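Iota-carrageenase (Alteromonas sp., PDB 1H80) hydrolyses the 1,4-beta-D-linkages of iota-carrageenan, a sulfated galactan of red algal cell walls, in endo fashion and with inversion of anomeric configuration. Local coordinates at residues A187-G192 with Q395-I400; F360-D365 with C381-L386; V426-I429 with N434-K437. One frame throughout, in Å; residues are numbered along the deposited sequence.

Interaction 1 of 3, residues A187-G192 with Q395-I400; sequences ALFGYG and QGQIYI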
loop_
_atom_site.group_PDB
_atom_site.type_symbol
_atom_site.label_atom_id
_atom_site.label_comp_id
_atom_site.label_asym_id
_atom_site.label_seq_id
_atom_site.Cartn_x
_atom_site.Cartn_y
_atom_site.Cartn_z
ATOM N N ALA A 187 -5.299 -2.888 9.637
ATOM C CA ALA A 187 -3.941 -2.558 9.221
ATOM C C ALA A 187 -3.356 -1.493 10.148
ATOM O O ALA A 187 -4.093 -0.699 10.741
ATOM C CB ALA A 187 -3.946 -2.039 7.789
ATOM N N LEU A 188 -2.034 -1.486 10.274
ATOM C CA LEU A 188 -1.346 -0.496 11.096
ATOM C C LEU A 188 -1.342 0.808 10.300
ATOM O O LEU A 188 -1.182 0.793 9.079
ATOM C CB LEU A 188 0.085 -0.954 11.377
ATOM C CG LEU A 188 0.977 -0.062 12.239
ATOM C CD1 LEU A 188 0.336 0.183 13.601
ATOM C CD2 LEU A 188 2.329 -0.738 12.395
ATOM N N PHE A 189 -1.503 1.934 10.987
ATOM C CA PHE A 189 -1.566 3.229 10.317
ATOM C C PHE A 189 -0.444 3.543 9.335
ATOM O O PHE A 189 -0.681 4.178 8.310
ATOM C CB PHE A 189 -1.643 4.365 11.349
ATOM C CG PHE A 189 -0.391 4.538 12.161
ATOM C CD1 PHE A 189 -0.161 3.755 13.290
ATOM C CD2 PHE A 189 0.564 5.481 11.793
ATOM C CE1 PHE A 189 1.002 3.912 14.041
ATOM C CE2 PHE A 189 1.734 5.645 12.540
ATOM C CZ PHE A 189 1.951 4.857 13.665
ATOM N N GLY A 190 0.770 3.107 9.648
ATOM C CA GLY A 190 1.901 3.398 8.784
ATOM C C GLY A 190 1.994 2.530 7.549
ATOM O O GLY A 190 2.893 2.709 6.726
ATOM N N TYR A 191 1.062 1.602 7.403
ATOM C CA TYR A 191 1.105 0.715 6.261
ATOM C C TYR A 191 -0.227 0.582 5.552
ATOM O O TYR A 191 -0.847 1.585 5.222
ATOM C CB TYR A 191 1.666 -0.633 6.707
ATOM C CG TYR A 191 3.041 -0.457 7.313
ATOM C CD1 TYR A 191 4.162 -0.318 6.499
ATOM C CD2 TYR A 191 3.207 -0.326 8.691
ATOM C CE1 TYR A 191 5.417 -0.047 7.036
ATOM C CE2 TYR A 191 4.463 -0.056 9.242
ATOM C CZ TYR A 191 5.560 0.083 8.405
ATOM O OH TYR A 191 6.804 0.360 8.925
ATOM N N GLY A 192 -0.665 -0.644 5.306
ATOM C CA GLY A 192 -1.918 -0.820 4.606
ATOM C C GLY A 192 -1.831 -1.937 3.590
ATOM O O GLY A 192 -1.014 -2.845 3.710
ATOM N N GLN A 395 4.143 7.549 21.185
ATOM C CA GLN A 395 3.000 8.448 21.274
ATOM C C GLN A 395 3.220 9.715 20.467
ATOM O O GLN A 395 4.267 10.355 20.566
ATOM C CB GLN A 395 2.714 8.824 22.728
ATOM C CG GLN A 395 2.186 7.686 23.573
ATOM C CD GLN A 395 1.512 8.182 24.834
ATOM O OE1 GLN A 395 2.113 8.907 25.627
ATOM N NE2 GLN A 395 0.256 7.797 25.025
ATOM N N GLY A 396 2.216 10.074 19.673
ATOM C CA GLY A 396 2.307 11.261 18.847
ATOM C C GLY A 396 2.370 10.918 17.373
ATOM O O GLY A 396 2.142 11.776 16.520
ATOM N N GLN A 397 2.686 9.664 17.065
ATOM C CA GLN A 397 2.768 9.241 15.669
ATOM C C GLN A 397 1.391 8.960 15.084
ATOM O O GLN A 397 1.203 9.012 13.869
ATOM C CB GLN A 397 3.619 7.980 15.529
ATOM C CG GLN A 397 5.064 8.130 15.950
ATOM C CD GLN A 397 5.933 7.028 15.379
ATOM O OE1 GLN A 397 5.569 5.853 15.416
ATOM N NE2 GLN A 397 7.094 7.402 14.849
ATOM N N ILE A 398 0.429 8.663 15.948
ATOM C CA ILE A 398 -0.917 8.359 15.484
ATOM C C ILE A 398 -1.998 8.781 16.475
ATOM O O ILE A 398 -1.836 8.655 17.689
ATOM C CB ILE A 398 -1.061 6.834 15.198
ATOM C CG1 ILE A 398 -2.475 6.504 14.713
ATOM C CG2 ILE A 398 -0.754 6.040 16.460
ATOM C CD1 ILE A 398 -2.820 7.091 13.374
ATOM N N TYR A 399 -3.091 9.304 15.935
ATOM C CA TYR A 399 -4.241 9.711 16.729
ATOM C C TYR A 399 -5.460 9.134 16.042
ATOM O O TYR A 399 -5.415 8.823 14.850
ATOM C CB TYR A 399 -4.386 11.234 16.768
ATOM C CG TYR A 399 -3.292 11.933 17.524
ATOM C CD1 TYR A 399 -2.042 12.145 16.943
ATOM C CD2 TYR A 399 -3.491 12.347 18.840
ATOM C CE1 TYR A 399 -1.018 12.749 17.655
ATOM C CE2 TYR A 399 -2.473 12.950 19.564
ATOM C CZ TYR A 399 -1.240 13.146 18.967
ATOM O OH TYR A 399 -0.221 13.728 19.679
ATOM N N ILE A 400 -6.541 8.968 16.792
ATOM C CA ILE A 400 -7.778 8.468 16.220
ATOM C C ILE A 400 -8.808 9.554 16.474
ATOM O O ILE A 400 -8.939 10.049 17.596
ATOM C CB ILE A 400 -8.249 7.153 16.878
ATOM C CG1 ILE A 400 -7.200 6.058 16.667
ATOM C CG2 ILE A 400 -9.589 6.728 16.284
ATOM C CD1 ILE A 400 -7.591 4.710 17.245
#
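The phenyl ring of F189 lies against the branched side chain of I398, and this pair makes the tight part of the contact. I398 CB sits 3.6 Å from the centroid of the F189 ring and only 7° off its normal, a CH-pi contact almost over the ring centre. From that point the isoleucine spreads both ways across the same face: CG2 reaches out to CE1 of F189 at 3.7 Å, while CD1 slides back along the phenylalanine stem until it lies 3.6 Å from F189 CB. I398 can span the ring like this because its CG1 is anti to the backbone N (chi1 180°) and chi2 turns CD1 back over the benzylic carbon. A flat ring and a beta-branched aliphatic chain suit each other here, both being buried; W392 meets the F189 ring edge-to-face, and W462 and the aliphatic part of D365 pack on I398.

Toward Q397 the fit is looser. Q397 CB stays 4.0 Å from F189 CZ, and the backbone O of Q397 approaches CE2 of the ring obliquely at 3.7 Å. The glutamine is exposed, its amide plane is 77° from the ring plane, and its polar atoms look to other partners: OE1 accepts from W392 NE1, while the backbone O accepts from K367 NZ. Glutamine therefore suits this margin, lending a methylene to the ring and an amide to the tryptophan.

F189 is presented by a type I beta turn from L188 to Y191, closed by the bond from Y191 N to L188 O. The contact joins the segment leading into strand 399-401, which pairs with 364-366, to this loop between strands 177-185 and 194-196 of the right-handed parallel beta-helix.

Interaction 2 of 3, residues F360-D365 with C381-L386; sequences FGYNAD and CKRVCL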
loop_
_atom_site.group_PDB
_atom_site.type_symbol
_atom_site.label_atom_id
_atom_site.label_comp_id
_atom_site.label_asym_id
_atom_site.label_seq_id
_atom_site.Cartn_x
_atom_site.Cartn_y
_atom_site.Cartn_z
ATOM N N PHE A 360 -17.888 11.029 6.293
ATOM C CA PHE A 360 -17.411 11.401 7.618
ATOM C C PHE A 360 -17.524 10.273 8.638
ATOM O O PHE A 360 -18.463 9.479 8.604
ATOM C CB PHE A 360 -18.210 12.607 8.116
ATOM C CG PHE A 360 -17.763 13.125 9.450
ATOM C CD1 PHE A 360 -16.612 13.896 9.564
ATOM C CD2 PHE A 360 -18.492 12.834 10.597
ATOM C CE1 PHE A 360 -16.191 14.373 10.807
ATOM C CE2 PHE A 360 -18.078 13.304 11.840
ATOM C CZ PHE A 360 -16.926 14.075 11.945
ATOM N N GLY A 361 -16.556 10.222 9.546
ATOM C CA GLY A 361 -16.546 9.222 10.596
ATOM C C GLY A 361 -15.742 9.746 11.773
ATOM O O GLY A 361 -15.032 10.742 11.641
ATOM N N TYR A 362 -15.835 9.076 12.917
ATOM C CA TYR A 362 -15.115 9.497 14.117
ATOM C C TYR A 362 -13.899 8.636 14.436
ATOM O O TYR A 362 -13.227 8.857 15.442
ATOM C CB TYR A 362 -16.063 9.469 15.323
ATOM C CG TYR A 362 -17.159 10.501 15.259
ATOM C CD1 TYR A 362 -16.898 11.836 15.558
ATOM C CD2 TYR A 362 -18.452 10.152 14.871
ATOM C CE1 TYR A 362 -17.895 12.804 15.472
ATOM C CE2 TYR A 362 -19.459 11.113 14.778
ATOM C CZ TYR A 362 -19.170 12.435 15.080
ATOM O OH TYR A 362 -20.155 13.391 14.976
ATOM N N ASN A 363 -13.607 7.660 13.581
ATOM C CA ASN A 363 -12.483 6.767 13.837
ATOM C C ASN A 363 -11.409 6.738 12.764
ATOM O O ASN A 363 -10.893 5.674 12.417
ATOM C CB ASN A 363 -13.009 5.356 14.081
ATOM C CG ASN A 363 -13.928 5.290 15.279
ATOM O OD1 ASN A 363 -13.518 5.586 16.399
ATOM N ND2 ASN A 363 -15.180 4.911 15.049
ATOM N N ALA A 364 -11.065 7.908 12.246
ATOM C CA ALA A 364 -10.035 8.004 11.225
ATOM C C ALA A 364 -8.644 7.997 11.852
ATOM O O ALA A 364 -8.481 8.352 13.020
ATOM C CB ALA A 364 -10.225 9.281 10.424
ATOM N N ASP A 365 -7.648 7.561 11.083
ATOM C CA ASP A 365 -6.264 7.578 11.549
ATOM C C ASP A 365 -5.823 9.002 11.241
ATOM O O ASP A 365 -6.017 9.487 10.125
ATOM C CB ASP A 365 -5.374 6.602 10.763
ATOM C CG ASP A 365 -5.536 5.158 11.202
ATOM O OD1 ASP A 365 -5.852 4.915 12.385
ATOM O OD2 ASP A 365 -5.316 4.256 10.361
ATOM N N CYS A 381 -11.543 19.989 19.990
ATOM C CA CYS A 381 -10.896 18.719 19.683
ATOM C C CYS A 381 -11.646 17.526 20.271
ATOM O O CYS A 381 -11.038 16.616 20.837
ATOM C CB CYS A 381 -9.455 18.722 20.203
ATOM S SG CYS A 381 -8.430 17.416 19.451
ATOM N N LYS A 382 -12.967 17.528 20.130
ATOM C CA LYS A 382 -13.788 16.444 20.652
ATOM C C LYS A 382 -13.654 15.166 19.832
ATOM O O LYS A 382 -13.456 15.213 18.618
ATOM C CB LYS A 382 -15.258 16.862 20.682
ATOM C CG LYS A 382 -15.549 18.068 21.554
ATOM C CD LYS A 382 -17.023 18.435 21.492
ATOM C CE LYS A 382 -17.329 19.634 22.374
ATOM N NZ LYS A 382 -18.766 20.028 22.307
ATOM N N ARG A 383 -13.761 14.031 20.513
ATOM C CA ARG A 383 -13.689 12.719 19.875
ATOM C C ARG A 383 -12.307 12.315 19.351
ATOM O O ARG A 383 -12.180 11.302 18.668
ATOM C CB ARG A 383 -14.719 12.633 18.741
ATOM C CG ARG A 383 -16.163 12.925 19.166
ATOM C CD ARG A 383 -16.672 11.922 20.192
ATOM N NE ARG A 383 -16.863 10.585 19.630
ATOM C CZ ARG A 383 -17.880 10.231 18.849
ATOM N NH1 ARG A 383 -18.815 11.112 18.524
ATOM N NH2 ARG A 383 -17.965 8.987 18.393
ATOM N N VAL A 384 -11.276 13.100 19.655
ATOM C CA VAL A 384 -9.917 12.759 19.233
ATOM C C VAL A 384 -9.239 12.074 20.441
ATOM O O VAL A 384 -9.232 12.657 21.539
ATOM C CB VAL A 384 -9.136 14.029 18.786
ATOM C CG1 VAL A 384 -7.731 13.649 18.345
ATOM C CG2 VAL A 384 -9.872 14.722 17.635
ATOM N N CYS A 385 -8.722 10.844 20.243
ATOM C CA CYS A 385 -8.053 10.032 21.294
ATOM C C CYS A 385 -6.545 9.836 20.949
ATOM O O CYS A 385 -6.144 9.922 19.777
ATOM C CB CYS A 385 -8.772 8.651 21.447
ATOM S SG CYS A 385 -8.382 7.466 20.103
ATOM N N LEU A 386 -5.702 9.694 21.975
ATOM C CA LEU A 386 -4.264 9.456 21.790
ATOM C C LEU A 386 -4.047 8.020 22.270
ATOM O O LEU A 386 -4.295 7.702 23.436
ATOM C CB LEU A 386 -3.397 10.400 22.645
ATOM C CG LEU A 386 -1.902 10.044 22.713
ATOM C CD1 LEU A 386 -1.283 10.058 21.321
ATOM C CD2 LEU A 386 -1.183 11.033 23.619
#
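The Y362 ring is sandwiched between two flat groups: the guanidinium of R383 on one face and, on the opposite face, the rim of F360, whose CE2 stands 3.5 Å above the tyrosine plane. F360 in turn has Y362 CZ in plane at its ring edge, so the two aromatic rings meet edge-to-face. On the arginine side the planes are 19° apart and the centres 3.9 Å apart, a stacked cation-pi pair. NH1 of R383 lies over the middle of the ring, while NH2 is displaced toward the stem, 3.6 Å from Y362 CB. The arginine reaches this position by folding back on itself, with chi2 at -62° and chi3 at -69°, which also brings its CG to 3.8 Å from Y362 CD1.

R383 lies inside the type II turn C381-V384. R461 ties the two backbones together, its NH2 donating to the carbonyl O of both Y362 and R383, while disulfides to C449 and C457 anchor C381 and C385. Arginine suits this exposed site: its delocalised cation can spread over an electron-rich phenol ring while its N-H groups point outward round the stack's rim, probably within reach of water, so desolvation should cost little.

Interaction 3 of 3, residues V426-I429 with N434-K437; sequences VKRI and NSHK
R428 and K437 bury the most surface here, and they meet with the arginine side chain laid along the lysine backbone. K437 CA stands 3.6 Å above the plane of the R428 guanidinium, toward its rim, and K437 CB lies 3.8 Å from R428 NE. The flat, delocalised group thus packs one face against carbon and turns NH1 toward polar atoms. At that edge NH1 comes to 2.7 Å from S435 OG, forming a hydrogen bond that is weak because its angle at the hydrogen is just 122°. The carbonyl O of H436 lies 2.9 Å from the same NH1, approaching obliquely. The serine hydroxyl is also hydrogen-bonded to the carbonyl O of P432, which ties it to the loop between the segments.

R428 belongs to strand 421-429, which pairs in parallel with strand 351-359 at the last coil of the beta-helix. Residues 434-437 belong to the loop that leads into strand 438-439, one of the two edge strands of a second parallel sheet; the contact lies where the chain leaves strand 421-429 and turns toward strand 438-439.

K437 slants across toward the start of segment 426-429. With CG anti to the backbone N (chi1 178°) and every later torsion extended, its chain reaches V426, where CE lies 3.7 Å from the carbonyl O and 4.0 Å from CG1. The small branched valine offers a methyl group to the last methylene, CE; V426 also packs on A406 and V356. Lysine fits because a long aliphatic stem can reach V426 and still carry its ammonium onward: NZ ends 6.6 Å from R428 NE, a separation that should soften the repulsion between the like charges.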
loop_
_atom_site.group_PDB
_atom_site.type_symbol
_atom_site.label_atom_id
_atom_site.label_comp_id
_atom_site.label_asym_id
_atom_site.label_seq_id
_atom_site.Cartn_x
_atom_site.Cartn_y
_atom_site.Cartn_z
ATOM N N VAL A 426 -15.457 15.616 -6.616
ATOM C CA VAL A 426 -15.179 15.297 -5.220
ATOM C C VAL A 426 -16.428 15.585 -4.395
ATOM O O VAL A 426 -17.020 16.658 -4.510
ATOM C CB VAL A 426 -14.019 16.152 -4.678
ATOM C CG1 VAL A 426 -13.790 15.847 -3.207
ATOM C CG2 VAL A 426 -12.757 15.879 -5.481
ATOM N N LYS A 427 -16.818 14.629 -3.560
ATOM C CA LYS A 427 -18.006 14.783 -2.732
ATOM C C LYS A 427 -17.769 14.340 -1.298
ATOM O O LYS A 427 -16.975 13.438 -1.035
ATOM C CB LYS A 427 -19.162 13.969 -3.318
ATOM C CG LYS A 427 -19.609 14.410 -4.702
ATOM C CD LYS A 427 -20.644 13.453 -5.271
ATOM C CE LYS A 427 -21.135 13.903 -6.640
ATOM N NZ LYS A 427 -21.861 15.202 -6.576
ATOM N N ARG A 428 -18.462 14.992 -0.372
ATOM C CA ARG A 428 -18.366 14.662 1.039
ATOM C C ARG A 428 -19.748 14.288 1.539
ATOM O O ARG A 428 -20.756 14.809 1.057
ATOM C CB ARG A 428 -17.853 15.851 1.851
ATOM C CG ARG A 428 -16.404 16.211 1.609
ATOM C CD ARG A 428 -16.004 17.317 2.560
ATOM N NE ARG A 428 -16.855 18.487 2.379
ATOM C CZ ARG A 428 -17.016 19.442 3.289
ATOM N NH1 ARG A 428 -16.380 19.366 4.451
ATOM N NH2 ARG A 428 -17.817 20.466 3.036
ATOM N N ILE A 429 -19.787 13.380 2.504
ATOM C CA ILE A 429 -21.043 12.932 3.081
ATOM C C ILE A 429 -20.988 12.996 4.604
ATOM O O ILE A 429 -20.058 12.487 5.224
ATOM C CB ILE A 429 -21.359 11.480 2.672
ATOM C CG1 ILE A 429 -21.485 11.377 1.151
ATOM C CG2 ILE A 429 -22.647 11.023 3.351
ATOM C CD1 ILE A 429 -21.737 9.966 0.661
ATOM N N ASN A 434 -18.687 23.708 8.726
ATOM C CA ASN A 434 -17.373 24.316 8.816
ATOM C C ASN A 434 -16.193 23.359 8.819
ATOM O O ASN A 434 -15.138 23.656 9.380
ATOM C CB ASN A 434 -17.315 25.253 10.020
ATOM C CG ASN A 434 -18.028 26.551 9.747
ATOM O OD1 ASN A 434 -17.823 27.153 8.696
ATOM N ND2 ASN A 434 -18.869 26.992 10.679
ATOM N N SER A 435 -16.376 22.208 8.185
ATOM C CA SER A 435 -15.296 21.245 8.061
ATOM C C SER A 435 -14.631 21.565 6.719
ATOM O O SER A 435 -15.161 22.355 5.933
ATOM C CB SER A 435 -15.849 19.816 8.073
ATOM O OG SER A 435 -16.863 19.661 7.103
ATOM N N HIS A 436 -13.474 20.966 6.463
ATOM C CA HIS A 436 -12.743 21.205 5.221
ATOM C C HIS A 436 -13.138 20.236 4.121
ATOM O O HIS A 436 -13.481 19.087 4.388
ATOM C CB HIS A 436 -11.241 21.037 5.453
ATOM C CG HIS A 436 -10.687 21.924 6.521
ATOM N ND1 HIS A 436 -10.536 23.283 6.353
ATOM C CD2 HIS A 436 -10.240 21.644 7.767
ATOM C CE1 HIS A 436 -10.017 23.803 7.453
ATOM N NE2 HIS A 436 -9.828 22.831 8.324
ATOM N N LYS A 437 -13.085 20.703 2.879
ATOM C CA LYS A 437 -13.367 19.830 1.751
ATOM C C LYS A 437 -11.980 19.440 1.249
ATOM O O LYS A 437 -11.638 18.259 1.167
ATOM C CB LYS A 437 -14.137 20.561 0.654
ATOM C CG LYS A 437 -14.396 19.677 -0.560
ATOM C CD LYS A 437 -15.159 20.404 -1.653
ATOM C CE LYS A 437 -15.355 19.503 -2.865
ATOM N NZ LYS A 437 -16.077 20.190 -3.975
#

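In the fold
Interactions 1 and 2 adjoin, their centres 13 Å apart. Strands 364-366 and 399-401 pair antiparallel between them, D365 CB packs 3.7 Å from I398 CD1, and I400 O lies 2.8 Å from C385 N, a probable hydrogen bond. Along the chain interaction 2 is nested inside the long loop closed by interaction 1. Interaction 3 comes later in sequence; its centre is 16 Å from that of interaction 2, which it touches through a probable bond from F360 N to I429 O, 2.8 Å, and 23 Å from that of interaction 1, which it does not touch. The F189 side chain is about 12 Å from a bound sodium ion.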